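PDB 2GAS: isoflavone reductase from Medicago sativa, which reduces 2'-hydroxyisoflavones such as 2'-hydroxyformononetin to chiral isoflavanones with NADPH, giving the penultimate intermediate on the way to the phytoalexin (-)-medicarpin in alfalfa. Local coordinates for residues R161-L166 against D170-K175; L229-K232 against T237-K240; L249-E254 against Y261-Y266; E191-T196 against T295-D300; C151-T156 against A275-D280. All coordinates share one frame; numbering follows the deposited sequence.

Contact 1 of 5, residues R161-L166 against D170-K175; sequences RNLAQL and DPPRDK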
# COMPACT_ATOMS: atom_id res chain seq x y z
N ARG A 161 -10.29 -8.16 -5.54
CA ARG A 161 -11.18 -7.95 -6.68
C ARG A 161 -11.28 -9.15 -7.61
O ARG A 161 -12.35 -9.44 -8.14
CB ARG A 161 -10.76 -6.73 -7.49
CG ARG A 161 -11.73 -6.47 -8.61
CD ARG A 161 -11.43 -5.20 -9.36
NE ARG A 161 -12.38 -5.02 -10.45
CZ ARG A 161 -12.45 -3.93 -11.21
NH1 ARG A 161 -11.61 -2.92 -10.99
NH2 ARG A 161 -13.35 -3.85 -12.18
N ASN A 162 -10.17 -9.85 -7.84
CA ASN A 162 -10.25 -11.01 -8.71
C ASN A 162 -9.92 -12.30 -7.97
O ASN A 162 -9.56 -13.30 -8.58
CB ASN A 162 -9.35 -10.84 -9.94
CG ASN A 162 -7.89 -10.72 -9.59
OD1 ASN A 162 -7.04 -10.60 -10.48
ND2 ASN A 162 -7.57 -10.72 -8.30
N LEU A 163 -10.09 -12.27 -6.65
CA LEU A 163 -9.80 -13.43 -5.80
C LEU A 163 -8.44 -14.04 -6.12
O LEU A 163 -8.28 -15.26 -6.16
CB LEU A 163 -10.90 -14.48 -5.97
CG LEU A 163 -12.13 -14.36 -5.07
CD1 LEU A 163 -12.67 -12.94 -5.08
CD2 LEU A 163 -13.20 -15.35 -5.53
N ALA A 164 -7.46 -13.17 -6.36
CA ALA A 164 -6.10 -13.58 -6.66
C ALA A 164 -6.00 -14.55 -7.84
O ALA A 164 -5.15 -15.45 -7.84
CB ALA A 164 -5.46 -14.20 -5.43
N GLN A 165 -6.86 -14.37 -8.84
CA GLN A 165 -6.85 -15.24 -10.02
C GLN A 165 -6.15 -14.56 -11.19
O GLN A 165 -6.33 -13.37 -11.42
CB GLN A 165 -8.28 -15.57 -10.45
CG GLN A 165 -9.12 -16.26 -9.39
CD GLN A 165 -8.55 -17.61 -9.00
OE1 GLN A 165 -8.01 -17.78 -7.90
NE2 GLN A 165 -8.66 -18.58 -9.89
N LEU A 166 -5.35 -15.33 -11.93
CA LEU A 166 -4.63 -14.80 -13.09
C LEU A 166 -5.57 -14.47 -14.25
O LEU A 166 -6.57 -15.16 -14.48
CB LEU A 166 -3.59 -15.82 -13.57
CG LEU A 166 -2.43 -16.14 -12.62
CD1 LEU A 166 -1.55 -17.21 -13.25
CD2 LEU A 166 -1.63 -14.88 -12.33
N ASP A 170 -12.47 -9.29 -12.39
CA ASP A 170 -13.56 -9.40 -11.44
C ASP A 170 -13.58 -10.78 -10.79
O ASP A 170 -12.91 -11.71 -11.27
CB ASP A 170 -14.89 -9.13 -12.14
CG ASP A 170 -15.14 -7.65 -12.36
OD1 ASP A 170 -14.16 -6.88 -12.42
OD2 ASP A 170 -16.32 -7.25 -12.47
N PRO A 171 -14.34 -10.95 -9.70
CA PRO A 171 -14.40 -12.25 -9.03
C PRO A 171 -14.95 -13.34 -9.93
O PRO A 171 -15.96 -13.15 -10.60
CB PRO A 171 -15.32 -11.99 -7.84
CG PRO A 171 -15.13 -10.52 -7.56
CD PRO A 171 -15.12 -9.94 -8.96
N PRO A 172 -14.30 -14.51 -9.95
CA PRO A 172 -14.77 -15.62 -10.79
C PRO A 172 -16.09 -16.12 -10.23
O PRO A 172 -16.27 -16.16 -9.01
CB PRO A 172 -13.66 -16.64 -10.65
CG PRO A 172 -13.22 -16.45 -9.23
CD PRO A 172 -13.17 -14.94 -9.10
N ARG A 173 -17.00 -16.51 -11.11
CA ARG A 173 -18.29 -17.00 -10.66
C ARG A 173 -18.51 -18.48 -10.93
O ARG A 173 -19.54 -19.03 -10.56
CB ARG A 173 -19.40 -16.19 -11.32
CG ARG A 173 -19.25 -14.69 -11.11
CD ARG A 173 -20.25 -13.91 -11.95
NE ARG A 173 -21.55 -13.77 -11.31
CZ ARG A 173 -21.86 -12.79 -10.46
NH1 ARG A 173 -20.96 -11.86 -10.15
NH2 ARG A 173 -23.07 -12.74 -9.93
N ASP A 174 -17.53 -19.14 -11.55
CA ASP A 174 -17.70 -20.55 -11.85
C ASP A 174 -16.55 -21.45 -11.39
O ASP A 174 -16.79 -22.50 -10.79
CB ASP A 174 -17.91 -20.72 -13.36
CG ASP A 174 -18.54 -22.06 -13.71
OD1 ASP A 174 -19.52 -22.44 -13.03
OD2 ASP A 174 -18.08 -22.71 -14.67
N LYS A 175 -15.32 -21.05 -11.67
CA LYS A 175 -14.16 -21.87 -11.30
C LYS A 175 -13.03 -21.04 -10.72
O LYS A 175 -12.79 -19.91 -11.15
CB LYS A 175 -13.65 -22.61 -12.54
CG LYS A 175 -14.75 -23.33 -13.30
CD LYS A 175 -14.28 -23.85 -14.64
CE LYS A 175 -15.44 -24.50 -15.39
NZ LYS A 175 -15.05 -24.98 -16.74
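Arg-161 and Leu-163 meet Asp-170, Pro-171 and Pro-172 where the chain leaves helix 156-160 through a Schellman motif. Leu-163, with its positive phi of 49°, is the C-prime residue of that motif, and the loop then turns back past the helix end on its way to strand 175-179. The Arg-161 chain runs extended from CG to NE, and with CG anti to the backbone N (chi1 -176°) it carries the guanidinium across to Asp-170. There the guanidinium grips one carboxylate oxygen side-on, a fork onto a single atom: NE lies 3.2 Å and NH2 3.1 Å from Asp-170 OD1. NH2 meets the syn lone pair of OD1, whereas NE comes from above the carboxylate plane; the planes of the two flat groups are 44° apart. An alanine in place of Arg-161 would remove both donors and is likely to leave the Asp-170 carboxylate without its charged mate across the loop. Next to this polar end, the ring of Pro-171 sits against the backbone carbonyl of Arg-161. Leu-163 supplies the apolar half by dividing its two methyls between the prolines. The Leu-163 side chain crosses that of Pro-171 at about a right angle, CD1 touching Pro-171 CB at 3.9 Å, while CD2 rests 3.6 Å from Pro-172 CD.

Contact 2 of 5, residues L229-K232 against T237-K240; sequences LWEK and TLEK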
# COMPACT_ATOMS: atom_id res chain seq x y z
N LEU A 229 -16.92 -16.99 1.41
CA LEU A 229 -17.65 -15.73 1.58
C LEU A 229 -18.31 -15.32 0.26
O LEU A 229 -19.48 -14.95 0.21
CB LEU A 229 -16.69 -14.63 2.04
CG LEU A 229 -17.27 -13.22 2.17
CD1 LEU A 229 -18.45 -13.24 3.13
CD2 LEU A 229 -16.19 -12.25 2.66
N TRP A 230 -17.54 -15.39 -0.83
CA TRP A 230 -18.04 -15.03 -2.15
C TRP A 230 -19.15 -15.98 -2.59
O TRP A 230 -20.15 -15.55 -3.15
CB TRP A 230 -16.88 -15.04 -3.16
CG TRP A 230 -17.27 -14.76 -4.58
CD1 TRP A 230 -17.07 -15.57 -5.66
CD2 TRP A 230 -17.90 -13.57 -5.09
NE1 TRP A 230 -17.53 -14.97 -6.81
CE2 TRP A 230 -18.04 -13.74 -6.48
CE3 TRP A 230 -18.35 -12.38 -4.50
CZ2 TRP A 230 -18.62 -12.76 -7.30
CZ3 TRP A 230 -18.93 -11.41 -5.31
CH2 TRP A 230 -19.05 -11.60 -6.70
N GLU A 231 -18.96 -17.28 -2.35
CA GLU A 231 -19.97 -18.26 -2.72
C GLU A 231 -21.30 -17.96 -2.06
O GLU A 231 -22.36 -18.11 -2.68
CB GLU A 231 -19.51 -19.66 -2.32
CG GLU A 231 -18.50 -20.24 -3.28
CD GLU A 231 -17.97 -21.56 -2.81
OE1 GLU A 231 -17.47 -22.33 -3.66
OE2 GLU A 231 -18.04 -21.83 -1.59
N LYS A 232 -21.25 -17.54 -0.81
CA LYS A 232 -22.47 -17.21 -0.08
C LYS A 232 -23.16 -16.02 -0.75
O LYS A 232 -24.39 -15.96 -0.84
CB LYS A 232 -22.15 -16.86 1.37
CG LYS A 232 -23.37 -16.45 2.18
CD LYS A 232 -22.98 -15.85 3.53
CE LYS A 232 -22.10 -14.61 3.33
NZ LYS A 232 -21.86 -13.86 4.60
N THR A 237 -21.76 -22.68 -5.75
CA THR A 237 -20.47 -23.23 -5.36
C THR A 237 -19.50 -23.21 -6.53
O THR A 237 -19.83 -23.65 -7.63
CB THR A 237 -20.61 -24.69 -4.88
OG1 THR A 237 -21.55 -24.75 -3.81
CG2 THR A 237 -19.27 -25.23 -4.40
N LEU A 238 -18.30 -22.70 -6.28
CA LEU A 238 -17.28 -22.63 -7.32
C LEU A 238 -16.52 -23.94 -7.44
O LEU A 238 -16.30 -24.64 -6.45
CB LEU A 238 -16.27 -21.52 -7.01
CG LEU A 238 -16.73 -20.07 -6.89
CD1 LEU A 238 -15.52 -19.17 -6.65
CD2 LEU A 238 -17.47 -19.66 -8.14
N GLU A 239 -16.12 -24.27 -8.65
CA GLU A 239 -15.32 -25.46 -8.87
C GLU A 239 -13.96 -25.06 -8.32
O GLU A 239 -13.51 -23.93 -8.53
CB GLU A 239 -15.22 -25.79 -10.35
CG GLU A 239 -16.54 -26.29 -10.93
CD GLU A 239 -16.45 -26.61 -12.41
OE1 GLU A 239 -15.33 -26.89 -12.89
OE2 GLU A 239 -17.50 -26.60 -13.08
N LYS A 240 -13.30 -25.96 -7.60
CA LYS A 240 -12.02 -25.64 -6.99
C LYS A 240 -10.88 -26.58 -7.36
O LYS A 240 -11.05 -27.80 -7.41
CB LYS A 240 -12.14 -25.62 -5.47
CG LYS A 240 -13.23 -24.69 -4.94
CD LYS A 240 -13.39 -24.87 -3.44
CE LYS A 240 -14.54 -24.04 -2.91
NZ LYS A 240 -15.81 -24.38 -3.60
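A helix-loop-strand connection is closed here: helix 223-234 passes through a short loop into strand 239-243, and Glu-231 on the helix reaches over to the beginning of the strand. The evidence for a focused contact is that one atom, Glu-231 OE1, takes both bonds that cross it. The backbone N of Leu-238 donates to Glu-231 OE1 over 2.8 Å at an N-H...O angle of 160°, arriving on the anti side and 27° out of the carboxylate plane. Lys-240 NZ meets the syn lone pair of the same Glu-231 OE1 at 2.6 Å, a salt bridge. The two side chains approach from opposite directions, Glu-231 extended beyond CG and Lys-240 straight until its last torsion (chi4 57°), where the bend brings the ammonium back over its own segment. There Lys-240 NZ also donates to Leu-238 O at 2.9 Å, so the lysine ties the carboxylate and the backbone carbonyl together. Two donors on OE1, one of them charged, would be expected to favour the ionised carboxylate. Thr-237 CG2 packs 3.5 Å from Glu-231 OE1. Apolar contact is slighter: Leu-238 CD1 meets the indole of Trp-230 at its edge, 4.0 Å from Trp-230 CD1, while the indole NE1 is bonded to the carbonyl of Pro-172. Beyond the contact, Leu-238 and Lys-240 also touch Ile-227 of helix 223-234 and Val-176 of strand 175-179, the parallel partner of strand 239-243, and Trp-230 packs on Leu-303 of helix 299-303.

Contact 3 of 5, residues L249-E254 against Y261-Y266; sequences LKDIQE and YLLALY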
# COMPACT_ATOMS: atom_id res chain seq x y z
N LEU A 249 5.90 -22.92 -7.79
CA LEU A 249 7.27 -22.44 -7.97
C LEU A 249 7.79 -22.73 -9.38
O LEU A 249 8.48 -21.91 -9.98
CB LEU A 249 8.19 -23.08 -6.93
CG LEU A 249 7.90 -22.71 -5.47
CD1 LEU A 249 8.80 -23.51 -4.54
CD2 LEU A 249 8.12 -21.22 -5.26
N LYS A 250 7.45 -23.90 -9.92
CA LYS A 250 7.88 -24.26 -11.26
C LYS A 250 7.21 -23.33 -12.27
O LYS A 250 7.83 -22.90 -13.23
CB LYS A 250 7.51 -25.73 -11.55
CG LYS A 250 8.02 -26.24 -12.88
CD LYS A 250 7.01 -26.04 -14.00
CE LYS A 250 5.91 -27.08 -13.94
NZ LYS A 250 6.44 -28.46 -14.08
N ASP A 251 5.94 -23.02 -12.02
CA ASP A 251 5.17 -22.14 -12.89
C ASP A 251 5.82 -20.76 -12.95
O ASP A 251 5.88 -20.14 -14.01
CB ASP A 251 3.74 -22.01 -12.35
CG ASP A 251 2.81 -21.31 -13.31
OD1 ASP A 251 3.24 -20.32 -13.94
OD2 ASP A 251 1.64 -21.75 -13.43
N ILE A 252 6.29 -20.28 -11.81
CA ILE A 252 6.94 -18.98 -11.73
C ILE A 252 8.22 -18.94 -12.57
O ILE A 252 8.44 -18.00 -13.34
CB ILE A 252 7.27 -18.62 -10.26
CG1 ILE A 252 5.96 -18.37 -9.49
CG2 ILE A 252 8.18 -17.40 -10.18
CD1 ILE A 252 6.13 -18.22 -8.00
N GLN A 253 9.05 -19.96 -12.43
CA GLN A 253 10.31 -20.05 -13.16
C GLN A 253 10.12 -20.11 -14.68
O GLN A 253 10.95 -19.59 -15.43
CB GLN A 253 11.10 -21.28 -12.71
CG GLN A 253 11.39 -21.33 -11.22
CD GLN A 253 12.12 -22.59 -10.81
OE1 GLN A 253 11.67 -23.70 -11.10
NE2 GLN A 253 13.26 -22.43 -10.14
N GLU A 254 9.04 -20.75 -15.12
CA GLU A 254 8.78 -20.91 -16.55
C GLU A 254 7.90 -19.83 -17.19
O GLU A 254 7.72 -19.82 -18.41
CB GLU A 254 8.15 -22.28 -16.80
CG GLU A 254 9.01 -23.44 -16.34
CD GLU A 254 8.33 -24.78 -16.53
OE1 GLU A 254 8.96 -25.82 -16.24
OE2 GLU A 254 7.16 -24.80 -16.96
N TYR A 261 6.11 -12.47 -11.98
CA TYR A 261 6.10 -11.52 -10.87
C TYR A 261 4.79 -11.62 -10.10
O TYR A 261 4.78 -11.66 -8.87
CB TYR A 261 6.26 -10.10 -11.41
CG TYR A 261 6.34 -9.05 -10.34
CD1 TYR A 261 7.55 -8.75 -9.71
CD2 TYR A 261 5.20 -8.34 -9.94
CE1 TYR A 261 7.62 -7.78 -8.71
CE2 TYR A 261 5.26 -7.38 -8.94
CZ TYR A 261 6.47 -7.10 -8.33
OH TYR A 261 6.54 -6.14 -7.35
N LEU A 262 3.70 -11.68 -10.85
CA LEU A 262 2.36 -11.77 -10.27
C LEU A 262 2.21 -13.05 -9.44
O LEU A 262 1.75 -13.01 -8.30
CB LEU A 262 1.32 -11.75 -11.40
CG LEU A 262 -0.04 -11.11 -11.14
CD1 LEU A 262 0.15 -9.64 -10.80
CD2 LEU A 262 -0.91 -11.26 -12.39
N LEU A 263 2.61 -14.18 -10.01
CA LEU A 263 2.52 -15.45 -9.31
C LEU A 263 3.39 -15.47 -8.06
O LEU A 263 3.02 -16.05 -7.04
CB LEU A 263 2.92 -16.62 -10.21
CG LEU A 263 1.82 -17.40 -10.91
CD1 LEU A 263 2.43 -18.65 -11.53
CD2 LEU A 263 0.72 -17.79 -9.92
N ALA A 264 4.57 -14.85 -8.15
CA ALA A 264 5.47 -14.81 -7.00
C ALA A 264 4.83 -13.97 -5.89
O ALA A 264 4.96 -14.28 -4.71
CB ALA A 264 6.82 -14.22 -7.40
N LEU A 265 4.13 -12.91 -6.28
CA LEU A 265 3.45 -12.06 -5.31
C LEU A 265 2.38 -12.88 -4.59
O LEU A 265 2.29 -12.86 -3.36
CB LEU A 265 2.82 -10.85 -6.01
CG LEU A 265 2.13 -9.81 -5.14
CD1 LEU A 265 3.10 -9.25 -4.11
CD2 LEU A 265 1.60 -8.69 -6.02
N TYR A 266 1.57 -13.62 -5.36
CA TYR A 266 0.51 -14.46 -4.79
C TYR A 266 1.11 -15.58 -3.94
O TYR A 266 0.55 -15.94 -2.91
CB TYR A 266 -0.32 -15.09 -5.91
CG TYR A 266 -1.11 -14.11 -6.75
CD1 TYR A 266 -1.47 -14.44 -8.05
CD2 TYR A 266 -1.52 -12.88 -6.24
CE1 TYR A 266 -2.21 -13.56 -8.84
CE2 TYR A 266 -2.26 -11.99 -7.03
CZ TYR A 266 -2.60 -12.34 -8.32
OH TYR A 266 -3.31 -11.48 -9.13
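Ile-252 of helix 245-254 packs against Leu-263 and Ala-264 of helix 259-271, in a helical hairpin whose two segments run nearly antiparallel, at 154°, with axes 9.0 Å apart at closest approach. The side chain of Ile-252 starts with CB directed at the facing helix. From it CG1, anti to the carbonyl carbon (chi1 -69°), lies 3.6 Å from Leu-263 CB, and it is also near the backbone N of Ala-264. One bond further, CD1 passes beyond Leu-263 and settles against the backbone of the next residue, 3.6 Å from Ala-264 CA. The Ala-264 methyl itself is slightly more distant, CB lying 4.1 Å from Ile-252 CD1. The small side chain of Ala-264 is consistent with this close approach to the main chain. Replacing Ile-252 by an alanine would remove CG1 and CD1 and would probably open a gap beside Leu-263 CB and Ala-264. Beside this apolar contact, the Asp-251 side chain crosses that of Leu-263 at about a right angle, its carboxylate close to the CD1 methyl. No hydrogen bond or salt bridge crosses between the segments, which implies that mainly apolar packing, with the Asp-251 carboxylate beside a methyl, joins the two helices.

Contact 4 of 5, residues E191-T196 against T295-D300; sequences EADVGT and TYTTAD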
# COMPACT_ATOMS: atom_id res chain seq x y z
N GLU A 191 -8.42 0.68 -0.56
CA GLU A 191 -7.49 1.79 -0.75
C GLU A 191 -7.93 2.98 0.09
O GLU A 191 -7.10 3.66 0.69
CB GLU A 191 -7.43 2.20 -2.23
CG GLU A 191 -6.85 1.14 -3.18
CD GLU A 191 -7.77 -0.05 -3.37
OE1 GLU A 191 -9.00 0.17 -3.48
OE2 GLU A 191 -7.28 -1.19 -3.43
N ALA A 192 -9.24 3.24 0.13
CA ALA A 192 -9.75 4.36 0.91
C ALA A 192 -9.34 4.22 2.38
O ALA A 192 -8.89 5.19 3.00
CB ALA A 192 -11.28 4.42 0.79
N ASP A 193 -9.50 3.02 2.93
CA ASP A 193 -9.16 2.77 4.32
C ASP A 193 -7.66 2.89 4.57
O ASP A 193 -7.24 3.30 5.64
CB ASP A 193 -9.68 1.40 4.76
CG ASP A 193 -11.18 1.40 5.00
OD1 ASP A 193 -11.75 0.30 5.18
OD2 ASP A 193 -11.80 2.49 5.00
N VAL A 194 -6.85 2.51 3.58
CA VAL A 194 -5.41 2.65 3.76
C VAL A 194 -5.12 4.14 3.91
O VAL A 194 -4.26 4.54 4.69
CB VAL A 194 -4.64 2.06 2.56
CG1 VAL A 194 -3.16 2.46 2.64
CG2 VAL A 194 -4.76 0.54 2.60
N GLY A 195 -5.86 4.97 3.17
CA GLY A 195 -5.65 6.41 3.30
C GLY A 195 -5.95 6.84 4.73
O GLY A 195 -5.18 7.55 5.38
N THR A 196 -7.09 6.38 5.24
CA THR A 196 -7.48 6.73 6.60
C THR A 196 -6.46 6.31 7.65
O THR A 196 -6.08 7.11 8.51
CB THR A 196 -8.85 6.14 6.91
OG1 THR A 196 -9.79 6.64 5.95
CG2 THR A 196 -9.30 6.53 8.31
N THR A 295 -13.77 2.70 11.47
CA THR A 295 -14.74 1.74 10.93
C THR A 295 -14.36 1.37 9.51
O THR A 295 -14.70 2.06 8.55
CB THR A 295 -16.17 2.32 10.93
OG1 THR A 295 -16.45 2.89 12.22
CG2 THR A 295 -17.18 1.21 10.66
N TYR A 296 -13.67 0.24 9.37
CA TYR A 296 -13.21 -0.19 8.05
C TYR A 296 -14.24 -0.96 7.23
O TYR A 296 -15.16 -1.58 7.77
CB TYR A 296 -11.95 -1.05 8.21
CG TYR A 296 -12.13 -2.31 9.02
CD1 TYR A 296 -11.98 -2.31 10.41
CD2 TYR A 296 -12.45 -3.52 8.41
CE1 TYR A 296 -12.12 -3.48 11.16
CE2 TYR A 296 -12.60 -4.69 9.14
CZ TYR A 296 -12.44 -4.66 10.51
OH TYR A 296 -12.58 -5.82 11.23
N THR A 297 -14.07 -0.91 5.92
CA THR A 297 -14.94 -1.62 4.99
C THR A 297 -14.52 -3.09 5.03
O THR A 297 -13.34 -3.41 4.89
CB THR A 297 -14.77 -1.09 3.55
OG1 THR A 297 -15.26 0.25 3.47
CG2 THR A 297 -15.52 -1.97 2.56
N THR A 298 -15.47 -3.99 5.25
CA THR A 298 -15.14 -5.40 5.32
C THR A 298 -14.97 -6.03 3.94
O THR A 298 -15.42 -5.49 2.94
CB THR A 298 -16.22 -6.19 6.09
OG1 THR A 298 -17.45 -6.12 5.37
CG2 THR A 298 -16.42 -5.59 7.48
N ALA A 299 -14.31 -7.18 3.90
CA ALA A 299 -14.12 -7.87 2.64
C ALA A 299 -15.51 -8.22 2.11
O ALA A 299 -15.76 -8.18 0.91
CB ALA A 299 -13.30 -9.13 2.85
N ASP A 300 -16.41 -8.57 3.03
CA ASP A 300 -17.78 -8.91 2.67
C ASP A 300 -18.46 -7.74 1.98
O ASP A 300 -19.09 -7.89 0.94
CB ASP A 300 -18.57 -9.30 3.93
CG ASP A 300 -19.99 -9.72 3.62
OD1 ASP A 300 -20.18 -10.82 3.06
OD2 ASP A 300 -20.92 -8.94 3.92
O HOH W 1 -10.95 -2.17 4.39
O HOH W 2 -14.44 2.37 5.40
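Asp-193 OD1 is gripped by two donors, the backbone N of Thr-297 and a water. The aspartate stands in the first turn of helix 191-202, and its partner belongs to the loop running into the C-terminal helix 299-303, for which Thr-298 is the N-cap, its OG1 bonded to the backbone N of Glu-301. The direct bond is short and nearly straight: Thr-297 N lies 2.7 Å from Asp-193 OD1, with an angle of 164° at the hydrogen, and the N-H meets the syn lone pair of OD1. With CG anti to the carbonyl carbon (chi1 -75°), the carboxylate projects from the helix to the loop backbone, and OD1 also comes within 3.3 Å of Tyr-296 CA. The Tyr-296 ring leads off in another direction, its hydroxyl bonded to the backbone N of Lys-218. Two waters widen this single direct bond into a network. The first donates to Asp-193 OD1 at 2.7 Å and to Thr-297 O, so it bridges carboxylate and main chain around the same residue that gives its N-H. The second donates to Asp-193 OD2 at 2.7 Å and to Thr-295 O, and it accepts from the hydroxyl of Thr-297, whose OG1 is 3.0 Å away.

Contact 5 of 5, residues C151-T156 against A275-D280; sequences CCHAFT and AVYEID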
# COMPACT_ATOMS: atom_id res chain seq x y z
N CYS A 151 2.54 -0.78 6.51
CA CYS A 151 2.40 -2.11 5.92
C CYS A 151 0.93 -2.49 5.92
O CYS A 151 0.42 -3.06 6.89
CB CYS A 151 3.23 -3.11 6.73
SG CYS A 151 4.96 -2.58 6.92
N CYS A 152 0.25 -2.18 4.82
CA CYS A 152 -1.18 -2.44 4.69
C CYS A 152 -1.52 -3.76 4.02
O CYS A 152 -2.70 -4.08 3.84
CB CYS A 152 -1.84 -1.30 3.91
SG CYS A 152 -1.19 -1.09 2.23
N HIS A 153 -0.50 -4.52 3.65
CA HIS A 153 -0.71 -5.80 3.01
C HIS A 153 -1.54 -5.77 1.72
O HIS A 153 -1.25 -4.96 0.84
CB HIS A 153 -1.26 -6.79 4.05
CG HIS A 153 -0.25 -7.17 5.08
ND1 HIS A 153 0.85 -7.94 4.78
CD2 HIS A 153 -0.08 -6.77 6.36
CE1 HIS A 153 1.65 -8.00 5.83
NE2 HIS A 153 1.11 -7.30 6.80
N ALA A 154 -2.57 -6.60 1.61
CA ALA A 154 -3.33 -6.69 0.37
C ALA A 154 -4.48 -5.73 0.10
O ALA A 154 -5.53 -5.80 0.73
CB ALA A 154 -3.82 -8.13 0.19
N PHE A 155 -4.28 -4.84 -0.88
CA PHE A 155 -5.32 -3.89 -1.26
C PHE A 155 -6.46 -4.67 -1.89
O PHE A 155 -6.23 -5.56 -2.72
CB PHE A 155 -4.79 -2.91 -2.32
CG PHE A 155 -3.91 -1.84 -1.78
CD1 PHE A 155 -4.45 -0.79 -1.04
CD2 PHE A 155 -2.54 -1.85 -2.03
CE1 PHE A 155 -3.63 0.23 -0.56
CE2 PHE A 155 -1.72 -0.84 -1.55
CZ PHE A 155 -2.27 0.21 -0.82
N THR A 156 -7.69 -4.33 -1.53
CA THR A 156 -8.85 -5.02 -2.09
C THR A 156 -8.92 -4.87 -3.61
O THR A 156 -9.20 -5.83 -4.32
CB THR A 156 -10.16 -4.50 -1.49
OG1 THR A 156 -10.16 -3.06 -1.53
CG2 THR A 156 -10.32 -4.97 -0.05
N ALA A 275 1.36 -12.15 5.64
CA ALA A 275 0.58 -11.29 6.54
C ALA A 275 0.50 -11.93 7.92
O ALA A 275 -0.08 -11.35 8.84
CB ALA A 275 -0.83 -11.08 5.99
N VAL A 276 1.09 -13.11 8.05
CA VAL A 276 1.07 -13.85 9.31
C VAL A 276 2.37 -13.72 10.09
O VAL A 276 3.41 -14.20 9.66
CB VAL A 276 0.81 -15.35 9.05
CG1 VAL A 276 0.74 -16.11 10.37
CG2 VAL A 276 -0.47 -15.52 8.26
N TYR A 277 2.29 -13.05 11.24
CA TYR A 277 3.45 -12.84 12.11
C TYR A 277 3.05 -12.09 13.37
O TYR A 277 2.08 -11.34 13.37
CB TYR A 277 4.55 -12.05 11.38
CG TYR A 277 4.08 -10.74 10.78
CD1 TYR A 277 3.66 -10.68 9.45
CD2 TYR A 277 4.06 -9.56 11.53
CE1 TYR A 277 3.21 -9.49 8.89
CE2 TYR A 277 3.61 -8.36 10.98
CZ TYR A 277 3.19 -8.33 9.66
OH TYR A 277 2.74 -7.16 9.08
N GLU A 278 3.80 -12.30 14.44
CA GLU A 278 3.54 -11.60 15.69
C GLU A 278 4.44 -10.37 15.66
O GLU A 278 5.54 -10.42 15.12
CB GLU A 278 3.89 -12.49 16.89
CG GLU A 278 2.94 -13.66 17.07
CD GLU A 278 3.31 -14.54 18.25
OE1 GLU A 278 2.53 -15.47 18.56
OE2 GLU A 278 4.37 -14.32 18.86
N ILE A 279 3.97 -9.26 16.21
CA ILE A 279 4.79 -8.06 16.18
C ILE A 279 5.60 -7.84 17.45
O ILE A 279 5.33 -8.43 18.50
CB ILE A 279 3.95 -6.79 15.89
CG1 ILE A 279 3.07 -6.44 17.10
CG2 ILE A 279 3.12 -7.00 14.63
CD1 ILE A 279 2.03 -7.45 17.42
N ASP A 280 6.61 -7.00 17.31
CA ASP A 280 7.51 -6.64 18.39
C ASP A 280 7.10 -5.23 18.81
O ASP A 280 7.21 -4.29 18.03
CB ASP A 280 8.94 -6.67 17.87
CG ASP A 280 9.96 -6.22 18.90
OD1 ASP A 280 11.17 -6.38 18.63
OD2 ASP A 280 9.56 -5.72 19.97
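His-153 is clasped by Ala-275 over one face of its imidazole and by Tyr-277 at its edge. This joins the turn between strand 148-151 and strand 154-155, in this NmrA-type member of the NADP-binding Rossmann clan, to the loop that follows helix 259-271. The tight part lies around the ring. Ala-275 CA sits 3.9 Å from its centroid and only 29° off the ring normal, a CH-pi contact, and its CB lies over the same face, displaced to the rim, 3.8 Å from His-153 ND1. The phenol of Tyr-277 comes from the opposite direction to the histidine, and the two rings meet rim to rim, planes at 44° and centroids 5.8 Å apart, so neither stacks on the other. Tyr-277 has its CG between the backbone N and the carbonyl carbon (chi1 54°), which turns the ring back to the histidine. Its hydroxyl is shared with His-213 ND1, while Arg-215 makes a cation-pi contact with the ring. The looser side lies along the loop: Tyr-277 is partly exposed, whereas His-153 and Ala-275 are buried, and the neighbouring Val-276, whose CB is directed away from the contact, is exposed. The Tyr-277 side chain is about 8 Å from that of Arg-137, a probable NADP(+)-binding residue. In the plane of the imidazole, His-153 NE2 and Tyr-277 OH share a 2.8 Å hydrogen bond.

Overall arrangement
Contact 3 and contact 5 are the buried pair, yet they differ in chemistry: contact 3 joins two helices mainly by hydrocarbon, with no hydrogen bond between the segments, whereas contact 5 has its centre about 11 Å from that of the chain and relies on a hydrogen bond and a CH-pi contact. Contacts 1, 2 and 4 are partly buried and each use a carboxylate, contact 1 alongside leucine-proline packing, with salt bridges in the outlying contacts 1 and 2 and water bridges in contact 4. Contacts 1 and 2 abut, their centres about 10 Å apart, with Pro-171 packed on the Trp-230 indole. Contacts 4 and 5 cross along the chain and touch through Val-194 and Phe-155. Leu-166 and Tyr-266 connect contact 1 to contact 3.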